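Local coordinates for protein FG41 Malonate Semialdehyde Decarboxylase (Coryneform bacterium, PDB 4LHP) that belongs to the tautomerase superfamily of small enzymes built on the beta-alpha-beta fold, and assembles as a trimer of identical subunits, at residues I3-T8 / S64-H69; D21-A26 / A86-S91. All coordinates share one frame; numbering follows the deposited sequence.

Overall arrangement
Interactions 1 and 2 join the same two beta-alpha-beta units at successive layers of the fold. In interaction 1, strands 2-8 and 66-73 run antiparallel as the inner pair of a four-stranded sheet. In interaction 2, the helices that follow them in the chain, 13-31 and 78-92, pack against each other on one face of that sheet. Their centres lie about 13 Å apart, and Ile68 CG2 touches Val23 CG1 at 4.2 Å, so the layers meet directly. On the other face of the strands Arg4, Asp6 and His69 turn to neighbouring subunits, whereas near interaction 2 Ala86 and Thr89 meet Gly119 of the second subunit.

Interaction 1 (I3-T8 / S64-H69); sequences IRIDLT and SVVIIH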
loop_
_atom_site.group_PDB
_atom_site.type_symbol
_atom_site.label_atom_id
_atom_site.label_comp_id
_atom_site.label_asym_id
_atom_site.label_seq_id
_atom_site.Cartn_x
_atom_site.Cartn_y
_atom_site.Cartn_z
ATOM N N ILE A 3 -1.238 5.862 -7.548
ATOM C CA ILE A 3 -1.329 4.536 -8.145
ATOM C C ILE A 3 -0.082 3.713 -7.842
ATOM O O ILE A 3 1.023 4.083 -8.236
ATOM C CB ILE A 3 -1.467 4.616 -9.676
ATOM C CG1 ILE A 3 -2.452 5.718 -10.081
ATOM C CG2 ILE A 3 -1.884 3.268 -10.244
ATOM C CD1 ILE A 3 -3.840 5.553 -9.507
ATOM N N ARG A 4 -0.258 2.597 -7.143
ATOM C CA ARG A 4 0.830 1.643 -6.970
ATOM C C ARG A 4 0.714 0.550 -8.024
ATOM O O ARG A 4 -0.215 -0.258 -7.993
ATOM C CB ARG A 4 0.807 1.024 -5.570
ATOM C CG ARG A 4 0.909 2.036 -4.448
ATOM C CD ARG A 4 1.180 1.371 -3.108
ATOM N NE ARG A 4 1.520 2.353 -2.081
ATOM C CZ ARG A 4 2.762 2.705 -1.749
ATOM N NH1 ARG A 4 3.808 2.155 -2.345
ATOM N NH2 ARG A 4 2.969 3.612 -0.808
ATOM N N ILE A 5 1.656 0.531 -8.960
ATOM C CA ILE A 5 1.671 -0.485 -10.005
ATOM C C ILE A 5 2.776 -1.497 -9.742
ATOM O O ILE A 5 3.960 -1.180 -9.856
ATOM C CB ILE A 5 1.896 0.130 -11.394
ATOM C CG1 ILE A 5 0.887 1.250 -11.647
ATOM C CG2 ILE A 5 1.792 -0.949 -12.470
ATOM C CD1 ILE A 5 1.149 2.034 -12.915
ATOM N N ASP A 6 2.383 -2.714 -9.383
ATOM C CA ASP A 6 3.339 -3.793 -9.175
ATOM C C ASP A 6 3.248 -4.801 -10.314
ATOM O O ASP A 6 2.201 -5.402 -10.549
ATOM C CB ASP A 6 3.091 -4.485 -7.833
ATOM C CG ASP A 6 3.501 -3.628 -6.648
ATOM O OD1 ASP A 6 4.599 -3.855 -6.098
ATOM O OD2 ASP A 6 2.727 -2.726 -6.266
ATOM N N LEU A 7 4.359 -4.974 -11.020
ATOM C CA LEU A 7 4.415 -5.880 -12.155
ATOM C C LEU A 7 5.707 -6.686 -12.077
ATOM O O LEU A 7 6.331 -6.745 -11.019
ATOM C CB LEU A 7 4.295 -5.098 -13.466
ATOM C CG LEU A 7 5.010 -3.747 -13.513
ATOM C CD1 LEU A 7 6.507 -3.924 -13.354
ATOM C CD2 LEU A 7 4.685 -3.017 -14.807
ATOM N N THR A 8 6.110 -7.310 -13.178
ATOM C CA THR A 8 7.230 -8.242 -13.139
ATOM C C THR A 8 8.408 -7.816 -14.014
ATOM O O THR A 8 8.236 -7.132 -15.023
ATOM C CB THR A 8 6.772 -9.643 -13.545
ATOM O OG1 THR A 8 6.138 -9.586 -14.828
ATOM C CG2 THR A 8 5.785 -10.185 -12.523
ATOM N N SER A 64 3.436 -12.983 -15.928
ATOM C CA SER A 64 3.633 -11.543 -16.046
ATOM C C SER A 64 2.399 -10.760 -15.596
ATOM O O SER A 64 1.753 -10.077 -16.388
ATOM C CB SER A 64 4.012 -11.171 -17.483
ATOM O OG SER A 64 5.049 -12.008 -17.973
ATOM N N VAL A 65 2.095 -10.861 -14.306
ATOM C CA VAL A 65 0.931 -10.209 -13.718
ATOM C C VAL A 65 1.174 -8.713 -13.538
ATOM O O VAL A 65 2.301 -8.284 -13.307
ATOM C CB VAL A 65 0.603 -10.852 -12.352
ATOM C CG1 VAL A 65 -0.431 -10.044 -11.580
ATOM C CG2 VAL A 65 0.125 -12.285 -12.552
ATOM N N VAL A 66 0.110 -7.925 -13.672
ATOM C CA VAL A 66 0.167 -6.492 -13.410
ATOM C C VAL A 66 -0.945 -6.108 -12.439
ATOM O O VAL A 66 -2.128 -6.198 -12.763
ATOM C CB VAL A 66 0.027 -5.672 -14.704
ATOM C CG1 VAL A 66 -0.060 -4.183 -14.388
ATOM C CG2 VAL A 66 1.189 -5.969 -15.642
ATOM N N ILE A 67 -0.548 -5.686 -11.244
ATOM C CA ILE A 67 -1.490 -5.344 -10.187
ATOM C C ILE A 67 -1.531 -3.835 -9.983
ATOM O O ILE A 67 -0.511 -3.210 -9.697
ATOM C CB ILE A 67 -1.113 -6.049 -8.868
ATOM C CG1 ILE A 67 -1.332 -7.556 -9.012
ATOM C CG2 ILE A 67 -1.934 -5.504 -7.707
ATOM C CD1 ILE A 67 -0.850 -8.370 -7.839
ATOM N N ILE A 68 -2.720 -3.261 -10.145
ATOM C CA ILE A 68 -2.918 -1.821 -10.028
ATOM C C ILE A 68 -3.718 -1.505 -8.775
ATOM O O ILE A 68 -4.888 -1.864 -8.674
ATOM C CB ILE A 68 -3.702 -1.262 -11.235
ATOM C CG1 ILE A 68 -3.084 -1.743 -12.549
ATOM C CG2 ILE A 68 -3.758 0.266 -11.179
ATOM C CD1 ILE A 68 -1.637 -1.361 -12.705
ATOM N N HIS A 69 -3.085 -0.833 -7.821
ATOM C CA HIS A 69 -3.766 -0.441 -6.594
ATOM C C HIS A 69 -3.997 1.064 -6.615
ATOM O O HIS A 69 -3.062 1.850 -6.476
ATOM C CB HIS A 69 -2.950 -0.849 -5.365
ATOM C CG HIS A 69 -3.762 -0.955 -4.111
ATOM N ND1 HIS A 69 -3.376 -1.724 -3.033
ATOM C CD2 HIS A 69 -4.941 -0.389 -3.763
ATOM C CE1 HIS A 69 -4.283 -1.627 -2.078
ATOM N NE2 HIS A 69 -5.242 -0.821 -2.495
HETATM O O HOH W 1 3.961 -8.041 -15.323
#
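Ile5 and Ile68 form the tight spot between the antiparallel strands 3-8 and 66-69, a non-hydrogen-bonded pair whose side chains lie side by side and point the same way. Ile68 has CD1 folded back (chi2 -58°) toward the neighbouring strand, where it presses on Ile5 CG2 at 3.5 Å, closer than usual for two carbons. On the same face Ile68 CG2 meets Ile3 CG2 at 3.7 Å, and Val66 CG2 rests on Leu7 CB.

Four backbone hydrogen bonds hold this part together. Arg4 and His69 exchange a pair, His69 N to Arg4 O being 2.9 Å, and Asp6 and Ile67 exchange another, with Ile67 N to Asp6 O at 2.8 Å. Between them Ile5 CA offers its hydrogen to Ile67 O.

At the Thr8 end the strands part: Thr8 N lies 3.9 Å from Val65 O, and a water fills in, donating to Thr8 OG1 (2.7 Å) and to Val65 O (2.6 Å). A chi1 of 55° places OG1 over Ser64 CA, and Asp10 ties this loose end further by bonding both Thr8 OG1 and the OG of partly exposed Ser64.

Arg4, Asp6 and His69 occupy the opposite face, where Asp6 forms a salt bridge with Arg4 of the second subunit and Arg4 one with Asp6 of the third; within the chain Asp6 also bonds His45, and His69 bonds Thr107. Strands 39-45 and 102-109 flank the pair, while helix 13-31 packs on the face of Ile3, Ile5 and Leu7.

Interaction 2 (D21-A26 / A86-S91); sequences DAVHDA and AAITES
Ala26 and Ile88 meet where helices 13-31 and 78-92 come close, and with Ser91 they account for most of the buried surface. The short helical segments approach to 8.7 Å between axes, their directions 146° apart, clearly inclined from exactly antiparallel. Small residues make such nearness possible: Ala22 and Ala26 both point their CB at the other helix, and Ala87 points back.

Ala26 CB sets itself against the first turn of segment 86-91. It touches Ile88 CG1 at 3.9 Å and reaches Ala87 CB at 4.2 Å, so one methyl sits against two successive residues and the backbone between them.

Ile88 divides its branches. CG1, anti to the carbonyl carbon (chi1 -74°), faces Ala26, while CG2 reaches Val23 CG2 at 4.2 Å, the two side chains crossing at a slant. On the side of the sheet Ile88 also packs on Leu27 of helix 13-31 and on Ile104 of strand 102-109, linking the helix pair to the sheet.

Ser91 meets the first turn of segment 21-26. Its OG lies 3.4 Å from Ala22 CB, and the methyl of Ala22 is also near Ile95 in the loop beyond. With chi1 at 82° the hydroxyl bends back along its own helix and donates to Ile88 O at 2.9 Å, coming in tilted from the carbonyl plane.

That internal bond engages the hydroxyl's one proton within the helix, so what faces Ala22 is the hydroxyl oxygen. The two helices are therefore joined by van der Waals contact, chiefly of methyl and methylene groups, with the Ser91 oxygen packed on the Ala22 methyl. The small alanine side chains are consistent with the short axial distance, and the contact is held by close fit and not by polar bonds between the segments.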
loop_
_atom_site.group_PDB
_atom_site.type_symbol
_atom_site.label_atom_id
_atom_site.label_comp_id
_atom_site.label_asym_id
_atom_site.label_seq_id
_atom_site.Cartn_x
_atom_site.Cartn_y
_atom_site.Cartn_z
ATOM N N ASP A 21 1.793 4.766 -18.496
ATOM C CA ASP A 21 1.203 5.827 -19.303
ATOM C C ASP A 21 -0.262 5.526 -19.599
ATOM O O ASP A 21 -1.112 6.415 -19.554
ATOM C CB ASP A 21 1.968 5.990 -20.617
ATOM C CG ASP A 21 3.330 6.628 -20.427
ATOM O OD1 ASP A 21 3.478 7.483 -19.529
ATOM O OD2 ASP A 21 4.256 6.279 -21.185
ATOM N N ALA A 22 -0.549 4.265 -19.896
ATOM C CA ALA A 22 -1.891 3.857 -20.284
ATOM C C ALA A 22 -2.858 3.949 -19.110
ATOM O O ALA A 22 -4.015 4.338 -19.276
ATOM C CB ALA A 22 -1.867 2.445 -20.839
ATOM N N VAL A 23 -2.388 3.584 -17.923
ATOM C CA VAL A 23 -3.235 3.635 -16.741
ATOM C C VAL A 23 -3.572 5.083 -16.409
ATOM O O VAL A 23 -4.724 5.407 -16.128
ATOM C CB VAL A 23 -2.581 2.942 -15.533
ATOM C CG1 VAL A 23 -3.429 3.133 -14.285
ATOM C CG2 VAL A 23 -2.392 1.460 -15.819
ATOM N N HIS A 24 -2.577 5.963 -16.458
ATOM C CA HIS A 24 -2.834 7.373 -16.195
ATOM C C HIS A 24 -3.846 7.934 -17.186
ATOM O O HIS A 24 -4.841 8.540 -16.790
ATOM C CB HIS A 24 -1.555 8.208 -16.258
ATOM C CG HIS A 24 -1.777 9.650 -15.928
ATOM N ND1 HIS A 24 -2.273 10.064 -14.712
ATOM C CD2 HIS A 24 -1.600 10.775 -16.663
ATOM C CE1 HIS A 24 -2.380 11.381 -14.704
ATOM N NE2 HIS A 24 -1.975 11.836 -15.876
ATOM N N ASP A 25 -3.587 7.735 -18.476
ATOM C CA ASP A 25 -4.466 8.263 -19.517
ATOM C C ASP A 25 -5.894 7.754 -19.344
ATOM O O ASP A 25 -6.854 8.488 -19.577
ATOM C CB ASP A 25 -3.944 7.900 -20.910
ATOM C CG ASP A 25 -2.670 8.643 -21.270
ATOM O OD1 ASP A 25 -2.328 9.622 -20.572
ATOM O OD2 ASP A 25 -2.014 8.252 -22.259
ATOM N N ALA A 26 -6.031 6.498 -18.931
ATOM C CA ALA A 26 -7.348 5.919 -18.696
ATOM C C ALA A 26 -8.067 6.659 -17.571
ATOM O O ALA A 26 -9.259 6.951 -17.670
ATOM C CB ALA A 26 -7.227 4.437 -18.367
ATOM N N ALA A 86 -12.564 -1.112 -16.805
ATOM C CA ALA A 86 -12.665 -1.492 -18.209
ATOM C C ALA A 86 -11.759 -0.642 -19.095
ATOM O O ALA A 86 -11.141 -1.153 -20.027
ATOM C CB ALA A 86 -14.111 -1.399 -18.676
ATOM N N ALA A 87 -11.675 0.652 -18.808
ATOM C CA ALA A 87 -10.847 1.544 -19.613
ATOM C C ALA A 87 -9.379 1.172 -19.454
ATOM O O ALA A 87 -8.633 1.102 -20.431
ATOM C CB ALA A 87 -11.077 2.989 -19.213
ATOM N N ILE A 88 -8.975 0.934 -18.212
ATOM C CA ILE A 88 -7.605 0.541 -17.912
ATOM C C ILE A 88 -7.221 -0.732 -18.656
ATOM O O ILE A 88 -6.200 -0.777 -19.338
ATOM C CB ILE A 88 -7.411 0.325 -16.398
ATOM C CG1 ILE A 88 -7.381 1.674 -15.677
ATOM C CG2 ILE A 88 -6.122 -0.445 -16.125
ATOM C CD1 ILE A 88 -7.448 1.567 -14.166
ATOM N N THR A 89 -8.045 -1.766 -18.533
ATOM C CA THR A 89 -7.710 -3.069 -19.100
ATOM C C THR A 89 -7.743 -3.035 -20.623
ATOM O O THR A 89 -6.950 -3.718 -21.279
ATOM C CB THR A 89 -8.647 -4.173 -18.568
ATOM O OG1 THR A 89 -8.841 -3.999 -17.159
ATOM C CG2 THR A 89 -8.052 -5.548 -18.816
ATOM N N GLU A 90 -8.642 -2.234 -21.187
ATOM C CA GLU A 90 -8.725 -2.116 -22.637
ATOM C C GLU A 90 -7.517 -1.368 -23.203
ATOM O O GLU A 90 -7.083 -1.639 -24.327
ATOM C CB GLU A 90 -10.027 -1.435 -23.058
ATOM C CG GLU A 90 -11.247 -2.279 -22.833
ATOM C CD GLU A 90 -12.499 -1.596 -23.336
ATOM O OE1 GLU A 90 -12.370 -0.638 -24.134
ATOM O OE2 GLU A 90 -13.612 -2.003 -22.933
ATOM N N SER A 91 -6.973 -0.437 -22.424
ATOM C CA SER A 91 -5.826 0.350 -22.870
ATOM C C SER A 91 -4.525 -0.444 -22.769
ATOM O O SER A 91 -3.541 -0.133 -23.442
ATOM C CB SER A 91 -5.708 1.654 -22.067
ATOM O OG SER A 91 -5.071 1.467 -20.813
#